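Local coordinates for protein blood group a-and b-cleaving endo-beta-galactosidase (Streptococcus pneumoniae, PDB 2YGL) that probably binds carbohydrates through two tandem CBM51 modules, as part of an enzyme that cleaves blood group A and B antigens, at residues T43-L48 with E160-D165; Q175-D180 with R264-V269; I228-D233 with E342-G347; I253-S258 with I328-Y333; V291-V296 with D324-E329. All coordinates share one frame; numbering follows the deposited sequence.

Contact 1 lies in the first CBM51 module; contacts 3, 4 and 5 lie in the second. Contact 2 fastens the chain that follows strand 160-171 onto strand 262-271 of the second module. Contacts 1 and 3 are alike: each crosses a two-stranded sheet over a strand of a larger sheet, and their centres are 56 Å apart. Contact 1 is next to the calcium ligand Asp159 in sequence. Contacts 2 and 3 touch, with centres 12 Å apart, on neighbouring strands of one sheet. Contacts 4 and 5 flank strand 327-334, share Ile328 and Glu329, and have centres 7 Å apart. Leu345 of contact 3 packs on Leu330 of contact 4, which joins the facing sheets.

Contact 1 of 5, residues T43-L48 with E160-D165; sequences TKISLL and EVVFAD
Ile45 and Leu47 pack on Val162 and Ala164 in the core of the first CBM51 module, a beta-sandwich. Strand 45-48 belongs to a small two-stranded sheet with strand 54-57. It crosses strand 160-164 of a larger sheet at 97°, with the axes 7.9 Å apart, and no backbone hydrogen bond joins them. Glu160 begins the second segment, directly after the calcium ligand Asp159. Its OE2 is hydrogen-bonded to Thr35 OG1, and its backbone pairs with Asp90. Val161 turns away from strand 45-48 and touches Val103 and Thr63. Val162 meets both Ile45 and Leu47, and both of its methyls are used. CG1 lies anti to its own carbonyl carbon (chi1 -74°) and faces Ile45, with CG1 of Val162 4.0 Å from CG1 of Ile45. The two side chains overlap flank to flank, each pointing toward the other's base, and Ile45 CG2 comes within 3.8 Å of Val162 CB. CG2 of Val162 sits between its backbone N and carbonyl carbon. It meets Leu47 tip to tip, 3.7 Å from Leu47 CD2. Phe163 points to the other side of the strand, where it packs on Thr63, Thr85 and Ile87. Ala164 points back toward Ile45 and Leu47, and its carbonyl oxygen is bonded to Thr85 OG1. The methyl of Ala164 touches both neighbours: CB of Ala164 lies 3.8 Å from Ile45 CG2 and 3.9 Å from Leu47 CD1.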
# COMPACT_ATOMS: atom_id res chain seq x y z
N THR A 43 9.55 -23.22 -26.77
CA THR A 43 8.19 -23.63 -26.42
C THR A 43 7.66 -22.91 -25.17
O THR A 43 8.33 -22.86 -24.14
CB THR A 43 8.12 -25.15 -26.22
OG1 THR A 43 8.69 -25.80 -27.36
CG2 THR A 43 6.68 -25.63 -26.02
N LYS A 44 6.45 -22.36 -25.29
CA LYS A 44 5.79 -21.66 -24.19
C LYS A 44 5.03 -22.64 -23.30
O LYS A 44 4.63 -23.72 -23.75
CB LYS A 44 4.82 -20.60 -24.72
CG LYS A 44 5.46 -19.42 -25.44
CD LYS A 44 4.40 -18.45 -25.94
CE LYS A 44 5.01 -17.31 -26.76
NZ LYS A 44 5.75 -16.33 -25.91
N ILE A 45 4.83 -22.25 -22.04
CA ILE A 45 3.97 -22.97 -21.11
C ILE A 45 2.55 -23.03 -21.67
O ILE A 45 2.00 -22.01 -22.10
CB ILE A 45 3.96 -22.29 -19.71
CG1 ILE A 45 5.31 -22.48 -19.02
CG2 ILE A 45 2.82 -22.83 -18.84
CD1 ILE A 45 5.57 -21.53 -17.87
N SER A 46 1.97 -24.22 -21.69
CA SER A 46 0.59 -24.38 -22.15
C SER A 46 -0.19 -25.40 -21.33
O SER A 46 0.35 -26.41 -20.89
CB SER A 46 0.52 -24.72 -23.65
OG SER A 46 1.13 -25.96 -23.93
N LEU A 47 -1.47 -25.11 -21.14
CA LEU A 47 -2.36 -25.96 -20.36
C LEU A 47 -3.69 -26.16 -21.06
O LEU A 47 -4.12 -25.31 -21.85
CB LEU A 47 -2.60 -25.36 -18.97
CG LEU A 47 -1.48 -25.50 -17.93
CD1 LEU A 47 -1.82 -24.71 -16.66
CD2 LEU A 47 -1.23 -26.96 -17.61
N LEU A 48 -4.32 -27.29 -20.77
CA LEU A 48 -5.67 -27.57 -21.22
C LEU A 48 -6.64 -26.77 -20.36
O LEU A 48 -6.65 -26.90 -19.14
CB LEU A 48 -5.95 -29.06 -21.10
CG LEU A 48 -6.99 -29.73 -22.00
CD1 LEU A 48 -6.60 -29.64 -23.47
CD2 LEU A 48 -7.15 -31.18 -21.59
N GLU A 160 5.53 -32.66 -15.40
CA GLU A 160 5.86 -31.30 -15.80
C GLU A 160 4.83 -30.33 -15.23
O GLU A 160 3.93 -29.87 -15.95
CB GLU A 160 5.91 -31.20 -17.33
CG GLU A 160 6.94 -32.11 -18.00
CD GLU A 160 8.35 -31.58 -17.89
OE1 GLU A 160 8.57 -30.38 -18.14
OE2 GLU A 160 9.25 -32.38 -17.55
N VAL A 161 4.95 -30.03 -13.94
CA VAL A 161 4.05 -29.10 -13.27
C VAL A 161 4.39 -27.68 -13.68
O VAL A 161 5.55 -27.25 -13.57
CB VAL A 161 4.07 -29.25 -11.72
CG1 VAL A 161 3.35 -28.08 -11.04
CG2 VAL A 161 3.43 -30.56 -11.30
N VAL A 162 3.39 -26.95 -14.15
CA VAL A 162 3.55 -25.53 -14.45
C VAL A 162 2.62 -24.67 -13.61
O VAL A 162 1.44 -24.99 -13.42
CB VAL A 162 3.36 -25.20 -15.95
CG1 VAL A 162 4.57 -25.65 -16.76
CG2 VAL A 162 2.07 -25.79 -16.51
N PHE A 163 3.19 -23.59 -13.09
CA PHE A 163 2.42 -22.55 -12.44
C PHE A 163 2.28 -21.43 -13.47
O PHE A 163 3.04 -20.46 -13.47
CB PHE A 163 3.13 -22.08 -11.16
CG PHE A 163 3.36 -23.18 -10.14
CD1 PHE A 163 4.46 -24.03 -10.23
CD2 PHE A 163 2.46 -23.38 -9.09
CE1 PHE A 163 4.67 -25.05 -9.30
CE2 PHE A 163 2.66 -24.39 -8.15
CZ PHE A 163 3.76 -25.23 -8.26
N ALA A 164 1.32 -21.61 -14.38
CA ALA A 164 1.11 -20.71 -15.51
C ALA A 164 0.56 -19.37 -15.07
O ALA A 164 -0.38 -19.31 -14.27
CB ALA A 164 0.19 -21.35 -16.54
N ASP A 165 1.16 -18.30 -15.59
CA ASP A 165 0.75 -16.91 -15.31
C ASP A 165 0.93 -16.52 -13.83
O ASP A 165 0.28 -15.58 -13.34
CB ASP A 165 -0.69 -16.66 -15.79
CG ASP A 165 -1.01 -15.19 -15.93
OD1 ASP A 165 -0.23 -14.46 -16.57
OD2 ASP A 165 -2.06 -14.75 -15.39

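Contact 2 of 5, residues Q175-D180 with R264-V269; sequences QTITPD and RFISYV
Tyr268 and Ile177 bury the most surface here, and Ile266 follows. The chain that comes after strand 160-171 and leads into helix 179-184 lies against strand 262-271 of the second CBM51 module. Tyr268 extends alongside Ile177, and its hydroxyl reaches the backbone of 177-179. Tyr268 OH is 3.3 Å from Ile177 O and 3.3 Å from Pro179 CD. The proline ring lies across the tyrosine, with Pro179 CD 3.7 Å from Tyr268 CZ. Ile177 divides its branches between partners. CG1 lies beside the backbone N (chi1 -48°), which leaves CG2 anti to that N and 3.8 Å from Ile266 CG2. The CG1 branch ends in CD1, 3.9 Å from Arg264 NH2. The guanidinium is held by polar groups: Arg264 NH2 forms a salt bridge with Asp318, and NH1 is bonded to Thr174 OG1. A water in the guanidinium plane accepts from Arg264 NH2 and donates to Gln175 O. Thr178 is the N-cap of helix 179-184, its OG1 bonded to Leu181 N. Leu182 of that helix covers Ile177, Ile266 and Tyr268, and Leu316 of strand 315-320 also touches Ile177.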
# COMPACT_ATOMS: atom_id res chain seq x y z
N GLN A 175 3.14 6.01 -0.72
CA GLN A 175 4.22 5.63 0.18
C GLN A 175 3.88 6.06 1.61
O GLN A 175 2.99 6.89 1.82
CB GLN A 175 5.54 6.27 -0.26
CG GLN A 175 6.03 5.83 -1.64
CD GLN A 175 6.64 4.44 -1.65
OE1 GLN A 175 6.03 3.48 -2.13
NE2 GLN A 175 7.85 4.32 -1.11
N THR A 176 4.58 5.48 2.59
CA THR A 176 4.46 5.89 3.99
C THR A 176 4.67 7.41 4.09
O THR A 176 5.64 7.94 3.55
CB THR A 176 5.47 5.14 4.88
OG1 THR A 176 5.34 3.72 4.66
CG2 THR A 176 5.24 5.44 6.36
N ILE A 177 3.74 8.08 4.76
CA ILE A 177 3.76 9.55 4.85
C ILE A 177 4.93 10.03 5.71
O ILE A 177 5.10 9.59 6.85
CB ILE A 177 2.42 10.12 5.40
CG1 ILE A 177 1.20 9.52 4.68
CG2 ILE A 177 2.42 11.66 5.35
CD1 ILE A 177 1.11 9.80 3.18
N THR A 178 5.75 10.90 5.13
CA THR A 178 6.85 11.56 5.84
C THR A 178 6.85 13.05 5.48
O THR A 178 6.25 13.43 4.47
CB THR A 178 8.23 10.95 5.47
OG1 THR A 178 8.53 11.23 4.10
CG2 THR A 178 8.26 9.44 5.71
N PRO A 179 7.51 13.89 6.29
CA PRO A 179 7.69 15.28 5.87
C PRO A 179 8.33 15.39 4.49
O PRO A 179 7.87 16.18 3.66
CB PRO A 179 8.61 15.85 6.96
CG PRO A 179 8.23 15.09 8.17
CD PRO A 179 7.93 13.69 7.69
N ASP A 180 9.37 14.58 4.24
CA ASP A 180 10.02 14.51 2.93
C ASP A 180 9.05 14.26 1.78
O ASP A 180 9.12 14.92 0.74
CB ASP A 180 11.11 13.43 2.92
CG ASP A 180 12.43 13.92 3.46
OD1 ASP A 180 12.67 15.15 3.45
OD2 ASP A 180 13.25 13.07 3.89
N ARG A 264 -9.40 11.73 0.91
CA ARG A 264 -8.34 11.71 1.93
C ARG A 264 -7.80 13.11 2.23
O ARG A 264 -7.66 13.93 1.32
CB ARG A 264 -7.21 10.80 1.44
CG ARG A 264 -6.33 10.18 2.52
CD ARG A 264 -5.32 9.24 1.86
NE ARG A 264 -4.28 8.78 2.78
CZ ARG A 264 -3.15 8.19 2.41
NH1 ARG A 264 -2.90 7.97 1.12
NH2 ARG A 264 -2.27 7.80 3.32
N PHE A 265 -7.52 13.36 3.50
CA PHE A 265 -6.86 14.60 3.93
C PHE A 265 -5.57 14.27 4.69
O PHE A 265 -5.60 13.49 5.65
CB PHE A 265 -7.80 15.46 4.78
CG PHE A 265 -7.12 16.62 5.46
CD1 PHE A 265 -6.71 17.74 4.74
CD2 PHE A 265 -6.89 16.59 6.84
CE1 PHE A 265 -6.07 18.80 5.37
CE2 PHE A 265 -6.26 17.66 7.48
CZ PHE A 265 -5.85 18.77 6.74
N ILE A 266 -4.46 14.85 4.25
CA ILE A 266 -3.14 14.59 4.84
C ILE A 266 -2.47 15.89 5.28
O ILE A 266 -2.30 16.80 4.47
CB ILE A 266 -2.16 13.91 3.85
CG1 ILE A 266 -2.85 12.83 3.00
CG2 ILE A 266 -0.92 13.37 4.59
CD1 ILE A 266 -3.19 11.60 3.75
N SER A 267 -2.07 15.95 6.55
CA SER A 267 -1.31 17.09 7.07
C SER A 267 -0.63 16.80 8.40
O SER A 267 -1.19 16.11 9.25
CB SER A 267 -2.22 18.32 7.24
OG SER A 267 -1.46 19.47 7.56
N TYR A 268 0.58 17.33 8.56
CA TYR A 268 1.18 17.45 9.88
C TYR A 268 0.62 18.69 10.56
O TYR A 268 0.36 19.70 9.90
CB TYR A 268 2.71 17.52 9.78
CG TYR A 268 3.32 16.18 9.45
CD1 TYR A 268 3.58 15.24 10.45
CD2 TYR A 268 3.61 15.83 8.13
CE1 TYR A 268 4.13 13.99 10.15
CE2 TYR A 268 4.16 14.59 7.82
CZ TYR A 268 4.41 13.68 8.83
OH TYR A 268 4.95 12.46 8.51
N VAL A 269 0.40 18.60 11.87
CA VAL A 269 -0.25 19.67 12.63
C VAL A 269 0.52 19.96 13.92
O VAL A 269 0.82 19.05 14.69
CB VAL A 269 -1.73 19.33 12.98
CG1 VAL A 269 -2.41 20.50 13.70
CG2 VAL A 269 -2.52 18.97 11.74
O HOH W 1 0.53 6.26 2.90

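Contact 3 of 5, residues I228-D233 with E342-G347; sequences IKLLID and ELVLGG
Val344 meets both Ile228 and Leu230, and it carries the contact. It belongs to the beta-sandwich of the second CBM51 module. Strand 228-232 pairs with strand 235-239 in a two-stranded sheet. It passes over strand 343-345 at 100°, and the axes are 7.9 Å apart. Starting at its base, Val344 CB lies 3.8 Å from Ile228 CG2. CG1 is anti to the carbonyl carbon (chi1 -71°), and this places it beside Ile228, 4.0 Å from Ile228 CG1. CG2 projects between the backbone N and the carbonyl carbon and has two neighbours. It is 3.7 Å from Ile228 CG2 and also 3.7 Å from Leu230 CD2. Isoleucine and leucine each overlap the valine flank to flank, and Val344 CG2 touches both at once. Beyond the valine, Ile228 CD1 reaches the backbone at Leu345 O, while Ile228 CG2 comes to 4.4 Å from Gly346 CA. The backbone bends sharply at Gly346 and Gly347. The Leu345 side chain points away, onto Ser267 and Val269 of the neighbouring strand and Leu330 of the facing sheet. All five touching residues are buried, and no hydrogen bond crosses. The two sheets are therefore held together here by apolar side-chain packing, while the backbone of strand 228-232 pairs with strand 235-239, Ile228 with Phe239 and Leu230 with Val237.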
# COMPACT_ATOMS: atom_id res chain seq x y z
N ILE A 228 6.81 27.36 6.72
CA ILE A 228 6.27 26.70 7.90
C ILE A 228 7.32 25.76 8.49
O ILE A 228 7.98 25.03 7.75
CB ILE A 228 4.95 25.95 7.56
CG1 ILE A 228 3.80 26.96 7.42
CG2 ILE A 228 4.63 24.87 8.59
CD1 ILE A 228 2.61 26.44 6.63
N LYS A 229 7.48 25.80 9.81
CA LYS A 229 8.48 24.98 10.48
C LYS A 229 7.88 24.33 11.72
O LYS A 229 7.24 25.00 12.54
CB LYS A 229 9.71 25.83 10.85
CG LYS A 229 10.97 25.04 11.15
CD LYS A 229 12.11 25.93 11.66
CE LYS A 229 12.72 26.78 10.55
NZ LYS A 229 13.76 27.73 11.06
N LEU A 230 8.10 23.03 11.86
CA LEU A 230 7.54 22.24 12.95
C LEU A 230 8.58 21.32 13.59
O LEU A 230 9.64 21.07 13.02
CB LEU A 230 6.37 21.40 12.43
CG LEU A 230 5.05 22.12 12.19
CD1 LEU A 230 4.09 21.26 11.37
CD2 LEU A 230 4.42 22.51 13.51
N LEU A 231 8.28 20.85 14.80
CA LEU A 231 9.05 19.78 15.43
C LEU A 231 8.51 18.44 14.96
O LEU A 231 7.34 18.12 15.18
CB LEU A 231 8.97 19.84 16.95
CG LEU A 231 9.99 20.64 17.77
CD1 LEU A 231 9.71 20.44 19.25
CD2 LEU A 231 11.43 20.25 17.44
N ILE A 232 9.36 17.67 14.28
CA ILE A 232 9.04 16.30 13.90
C ILE A 232 10.05 15.40 14.62
O ILE A 232 11.25 15.48 14.37
CB ILE A 232 9.11 16.07 12.37
CG1 ILE A 232 8.33 17.15 11.59
CG2 ILE A 232 8.65 14.65 12.01
CD1 ILE A 232 6.80 17.08 11.71
N ASP A 233 9.53 14.56 15.52
CA ASP A 233 10.36 13.68 16.36
C ASP A 233 11.51 14.42 17.04
O ASP A 233 12.66 13.98 17.01
CB ASP A 233 10.88 12.48 15.55
CG ASP A 233 9.77 11.55 15.08
OD1 ASP A 233 8.97 11.10 15.92
OD2 ASP A 233 9.71 11.26 13.87
N GLU A 342 -0.28 29.98 17.18
CA GLU A 342 0.09 30.00 15.76
C GLU A 342 0.11 28.59 15.19
O GLU A 342 1.17 28.02 14.94
CB GLU A 342 1.46 30.67 15.58
CG GLU A 342 1.51 32.15 15.96
CD GLU A 342 1.19 33.08 14.80
OE1 GLU A 342 1.63 32.80 13.66
OE2 GLU A 342 0.51 34.09 15.03
N LEU A 343 -1.08 28.02 15.00
CA LEU A 343 -1.22 26.66 14.48
C LEU A 343 -0.93 26.64 12.98
O LEU A 343 -1.44 27.46 12.23
CB LEU A 343 -2.62 26.10 14.78
CG LEU A 343 -2.90 24.61 14.55
CD1 LEU A 343 -3.98 24.09 15.50
CD2 LEU A 343 -3.29 24.32 13.11
N VAL A 344 -0.09 25.69 12.57
CA VAL A 344 0.22 25.51 11.16
C VAL A 344 -0.08 24.08 10.69
O VAL A 344 0.07 23.12 11.45
CB VAL A 344 1.69 25.89 10.81
CG1 VAL A 344 1.89 27.40 10.88
CG2 VAL A 344 2.68 25.18 11.72
N LEU A 345 -0.52 23.97 9.44
CA LEU A 345 -0.76 22.68 8.82
C LEU A 345 0.33 22.45 7.77
O LEU A 345 0.31 23.05 6.70
CB LEU A 345 -2.16 22.65 8.19
CG LEU A 345 -3.35 23.08 9.07
CD1 LEU A 345 -4.62 23.14 8.26
CD2 LEU A 345 -3.53 22.15 10.26
N GLY A 346 1.29 21.59 8.11
CA GLY A 346 2.44 21.32 7.25
C GLY A 346 2.17 20.28 6.18
O GLY A 346 1.89 19.12 6.49
N GLY A 347 2.26 20.70 4.92
CA GLY A 347 2.10 19.80 3.78
C GLY A 347 0.66 19.44 3.45
O GLY A 347 0.42 18.49 2.71

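Contact 4 of 5, residues I253-S258 with I328-Y333; sequences IKYDVS and IELKSY
The five-stranded antiparallel sheet of the second module's beta-sandwich has strand 327-334 at its centre, and this contact pairs it with strand 251-256. The strands run at 171° to each other. Ile253 with Leu330, and Tyr255 with Ile328, are hydrogen-bonded pairs, and each pair exchanges two bonds. Lys254 and Glu329 form the non-hydrogen-bonded pair between them. The shortest of the four bonds between the strands runs from Tyr255 N to Ile328 O at 2.8 Å. The return bond, Ile328 N to Tyr255 O, is 3.0 Å. Leu330 N gives a 2.9 Å bond to Ile253 O. On one face the Lys254 and Glu329 chains rise together from the sheet. Their aliphatic parts touch, with Lys254 CG 3.9 Å from Glu329 CG. Lys254 bends at chi3 (87°), and its NZ stays 5.0 Å from Glu329 OE2, so the opposite charges are near without contact. The other face carries Ile253, Tyr255, Ile328 and Leu330 into the core. There Leu330 CD1 meets the edge of the Tyr255 ring, and Phe288 and Leu192 also touch Leu330. Val257 lies across Ile328, its CG2 3.9 Å from Ile328 CD1, and Phe350 packs on both. The strand ends in an Asx turn. Asp256 OD1 accepts from Ser258 N at 3.1 Å, and Ser258 OG reaches this oxygen at 2.7 Å from the same face of the carboxylate.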
# COMPACT_ATOMS: atom_id res chain seq x y z
N ILE A 253 -11.25 27.12 8.72
CA ILE A 253 -11.01 27.26 7.29
C ILE A 253 -11.95 26.28 6.60
O ILE A 253 -11.94 25.08 6.90
CB ILE A 253 -9.54 26.97 6.90
CG1 ILE A 253 -8.57 27.70 7.84
CG2 ILE A 253 -9.29 27.37 5.44
CD1 ILE A 253 -7.14 27.16 7.80
N LYS A 254 -12.77 26.79 5.68
CA LYS A 254 -13.82 26.00 5.04
C LYS A 254 -13.58 25.83 3.54
O LYS A 254 -13.31 26.80 2.83
CB LYS A 254 -15.20 26.63 5.29
CG LYS A 254 -16.37 25.87 4.68
CD LYS A 254 -17.70 26.23 5.34
CE LYS A 254 -18.35 27.43 4.68
NZ LYS A 254 -19.69 27.70 5.27
N TYR A 255 -13.70 24.59 3.08
CA TYR A 255 -13.57 24.27 1.66
C TYR A 255 -14.85 23.63 1.12
O TYR A 255 -15.44 22.76 1.76
CB TYR A 255 -12.38 23.35 1.41
CG TYR A 255 -11.05 24.00 1.71
CD1 TYR A 255 -10.39 24.76 0.74
CD2 TYR A 255 -10.46 23.87 2.96
CE1 TYR A 255 -9.16 25.36 1.02
CE2 TYR A 255 -9.25 24.47 3.25
CZ TYR A 255 -8.60 25.22 2.28
OH TYR A 255 -7.39 25.81 2.57
N ASP A 256 -15.27 24.09 -0.05
CA ASP A 256 -16.36 23.46 -0.79
C ASP A 256 -15.75 22.40 -1.70
O ASP A 256 -15.11 22.73 -2.71
CB ASP A 256 -17.13 24.52 -1.59
CG ASP A 256 -18.27 23.92 -2.42
OD1 ASP A 256 -18.61 22.74 -2.25
OD2 ASP A 256 -18.82 24.66 -3.26
N VAL A 257 -15.94 21.14 -1.33
CA VAL A 257 -15.39 20.02 -2.10
C VAL A 257 -16.47 19.25 -2.88
O VAL A 257 -16.24 18.12 -3.32
CB VAL A 257 -14.56 19.04 -1.20
CG1 VAL A 257 -13.31 19.73 -0.67
CG2 VAL A 257 -15.41 18.47 -0.06
N SER A 258 -17.63 19.88 -3.05
CA SER A 258 -18.77 19.27 -3.74
C SER A 258 -18.45 18.91 -5.20
O SER A 258 -19.01 17.95 -5.74
CB SER A 258 -19.98 20.20 -3.70
OG SER A 258 -19.72 21.41 -4.38
N ILE A 328 -15.72 20.57 3.79
CA ILE A 328 -14.69 20.21 4.76
C ILE A 328 -14.27 21.46 5.53
O ILE A 328 -13.94 22.48 4.93
CB ILE A 328 -13.47 19.51 4.11
CG1 ILE A 328 -13.87 18.14 3.55
CG2 ILE A 328 -12.31 19.37 5.11
CD1 ILE A 328 -12.84 17.49 2.64
N GLU A 329 -14.31 21.37 6.86
CA GLU A 329 -13.86 22.44 7.74
C GLU A 329 -12.68 22.00 8.61
O GLU A 329 -12.67 20.88 9.14
CB GLU A 329 -15.00 22.93 8.63
CG GLU A 329 -16.06 23.75 7.91
CD GLU A 329 -17.34 23.90 8.72
OE1 GLU A 329 -17.95 22.88 9.08
OE2 GLU A 329 -17.74 25.06 8.98
N LEU A 330 -11.70 22.88 8.74
CA LEU A 330 -10.53 22.64 9.58
C LEU A 330 -10.58 23.60 10.76
O LEU A 330 -10.43 24.81 10.60
CB LEU A 330 -9.25 22.83 8.77
CG LEU A 330 -9.15 22.11 7.42
CD1 LEU A 330 -7.88 22.50 6.71
CD2 LEU A 330 -9.24 20.58 7.58
N LYS A 331 -10.80 23.05 11.96
CA LYS A 331 -11.12 23.87 13.13
C LYS A 331 -10.01 23.84 14.18
O LYS A 331 -9.57 22.77 14.61
CB LYS A 331 -12.46 23.43 13.75
CG LYS A 331 -13.63 23.49 12.78
CD LYS A 331 -14.95 23.30 13.51
CE LYS A 331 -16.12 23.40 12.54
NZ LYS A 331 -17.42 23.21 13.24
N SER A 332 -9.58 25.03 14.59
CA SER A 332 -8.47 25.20 15.53
C SER A 332 -8.93 25.88 16.81
O SER A 332 -9.47 26.99 16.77
CB SER A 332 -7.34 26.00 14.88
OG SER A 332 -6.95 25.42 13.65
N TYR A 333 -8.70 25.21 17.93
CA TYR A 333 -9.17 25.67 19.24
C TYR A 333 -8.01 26.14 20.11
O TYR A 333 -7.10 25.38 20.43
CB TYR A 333 -9.96 24.57 19.95
CG TYR A 333 -11.25 24.17 19.26
CD1 TYR A 333 -11.24 23.32 18.16
CD2 TYR A 333 -12.48 24.64 19.74
CE1 TYR A 333 -12.43 22.94 17.54
CE2 TYR A 333 -13.67 24.26 19.12
CZ TYR A 333 -13.64 23.41 18.02
OH TYR A 333 -14.81 23.04 17.40

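Contact 5 of 5, residues V291-V296 with D324-E329; sequences VADGKV and DTQTIE
Asp293 sits in the tight turn of a beta-hairpin and binds the backbone of the segment leading into strand 327-334, at Gln326 and Thr327. Its carboxylate takes three bonds from backbone N-H groups. Gln326 N meets the syn lone pair of each oxygen. Its 3.1 Å bond to Asp293 OD2 is the straighter, and the one to OD1 is bent. Thr327 N donates to OD1 of Asp293 at 2.8 Å, tilted 28° out of the carboxylate plane. The Asp293 N gives a 2.9 Å bond to Thr327 O. CG lies beside the Asp293 backbone N (chi1 -63°), which puts the carboxylate on the side of Gln326 N and Thr327 N. Two waters extend this shell. One bridges Asp293 OD2 to Thr325 OG1, which is also bonded to Pro322 O. The other donates to Asp293 OD1 and is hydrogen-bonded to Thr327 OG1. Further out, the turn itself is type I', from Ala292 to Lys295, closed by backbone bonds in both directions. The methyl of Ala292 packs on Thr325 CG2. Strand 285-292 pairs antiparallel with strand 327-334, where Val291 exchanges two backbone bonds with Glu329. A third water accepts from Gly294 N at 2.8 Å and donates to Glu329 OE1 at 2.7 Å.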
# COMPACT_ATOMS: atom_id res chain seq x y z
N VAL A 291 -13.63 18.41 10.02
CA VAL A 291 -15.08 18.28 10.05
C VAL A 291 -15.64 18.13 8.63
O VAL A 291 -15.44 19.01 7.79
CB VAL A 291 -15.74 19.49 10.77
CG1 VAL A 291 -17.21 19.24 11.02
CG2 VAL A 291 -15.02 19.79 12.09
N ALA A 292 -16.32 17.01 8.39
CA ALA A 292 -16.96 16.75 7.10
C ALA A 292 -18.47 16.89 7.22
O ALA A 292 -19.12 16.13 7.94
CB ALA A 292 -16.58 15.37 6.58
N ASP A 293 -19.03 17.86 6.50
CA ASP A 293 -20.46 18.19 6.53
C ASP A 293 -21.03 18.29 7.94
O ASP A 293 -22.08 17.71 8.25
CB ASP A 293 -21.27 17.19 5.68
CG ASP A 293 -20.90 17.23 4.20
OD1 ASP A 293 -20.62 18.33 3.68
OD2 ASP A 293 -20.87 16.16 3.57
N GLY A 294 -20.33 19.02 8.81
CA GLY A 294 -20.78 19.24 10.18
C GLY A 294 -20.44 18.13 11.15
O GLY A 294 -20.69 18.25 12.35
N LYS A 295 -19.85 17.05 10.64
CA LYS A 295 -19.49 15.90 11.46
C LYS A 295 -17.98 15.78 11.65
O LYS A 295 -17.22 15.73 10.67
CB LYS A 295 -20.06 14.61 10.84
CG LYS A 295 -20.07 13.41 11.78
CD LYS A 295 -20.66 12.18 11.08
CE LYS A 295 -20.76 10.99 12.03
NZ LYS A 295 -19.43 10.41 12.38
N VAL A 296 -17.55 15.75 12.91
CA VAL A 296 -16.14 15.59 13.25
C VAL A 296 -15.66 14.21 12.83
O VAL A 296 -16.18 13.19 13.31
CB VAL A 296 -15.89 15.82 14.77
CG1 VAL A 296 -14.45 15.52 15.14
CG2 VAL A 296 -16.25 17.25 15.16
N ASP A 324 -19.16 11.48 -1.16
CA ASP A 324 -20.18 12.52 -1.35
C ASP A 324 -20.13 13.70 -0.36
O ASP A 324 -21.13 14.39 -0.15
CB ASP A 324 -21.60 11.91 -1.39
CG ASP A 324 -21.79 10.94 -2.55
OD1 ASP A 324 -21.20 11.15 -3.63
OD2 ASP A 324 -22.55 9.97 -2.38
N THR A 325 -18.95 13.95 0.22
CA THR A 325 -18.77 15.09 1.14
C THR A 325 -18.88 16.41 0.38
O THR A 325 -18.27 16.58 -0.68
CB THR A 325 -17.41 15.00 1.90
OG1 THR A 325 -17.41 13.85 2.75
CG2 THR A 325 -17.17 16.24 2.75
N GLN A 326 -19.65 17.34 0.93
CA GLN A 326 -19.89 18.64 0.31
C GLN A 326 -18.94 19.71 0.86
O GLN A 326 -18.45 20.57 0.12
CB GLN A 326 -21.34 19.09 0.52
CG GLN A 326 -22.40 18.12 -0.02
CD GLN A 326 -22.21 17.82 -1.50
OE1 GLN A 326 -21.76 16.74 -1.87
NE2 GLN A 326 -22.55 18.78 -2.34
N THR A 327 -18.70 19.64 2.17
CA THR A 327 -17.97 20.67 2.89
C THR A 327 -16.94 20.05 3.84
O THR A 327 -17.25 19.11 4.57
CB THR A 327 -18.95 21.57 3.70
OG1 THR A 327 -19.89 22.17 2.80
CG2 THR A 327 -18.21 22.66 4.45
N ILE A 328 -15.72 20.57 3.79
CA ILE A 328 -14.69 20.21 4.76
C ILE A 328 -14.27 21.46 5.53
O ILE A 328 -13.94 22.48 4.93
CB ILE A 328 -13.47 19.51 4.11
CG1 ILE A 328 -13.87 18.14 3.55
CG2 ILE A 328 -12.31 19.37 5.11
CD1 ILE A 328 -12.84 17.49 2.64
N GLU A 329 -14.31 21.37 6.86
CA GLU A 329 -13.86 22.44 7.74
C GLU A 329 -12.68 22.00 8.61
O GLU A 329 -12.67 20.88 9.14
CB GLU A 329 -15.00 22.93 8.63
CG GLU A 329 -16.06 23.75 7.91
CD GLU A 329 -17.34 23.90 8.72
OE1 GLU A 329 -17.95 22.88 9.08
OE2 GLU A 329 -17.74 25.06 8.98
O HOH W 2 -18.38 20.64 7.64
O HOH W 3 -19.65 13.87 4.42
O HOH W 4 -22.24 20.51 3.72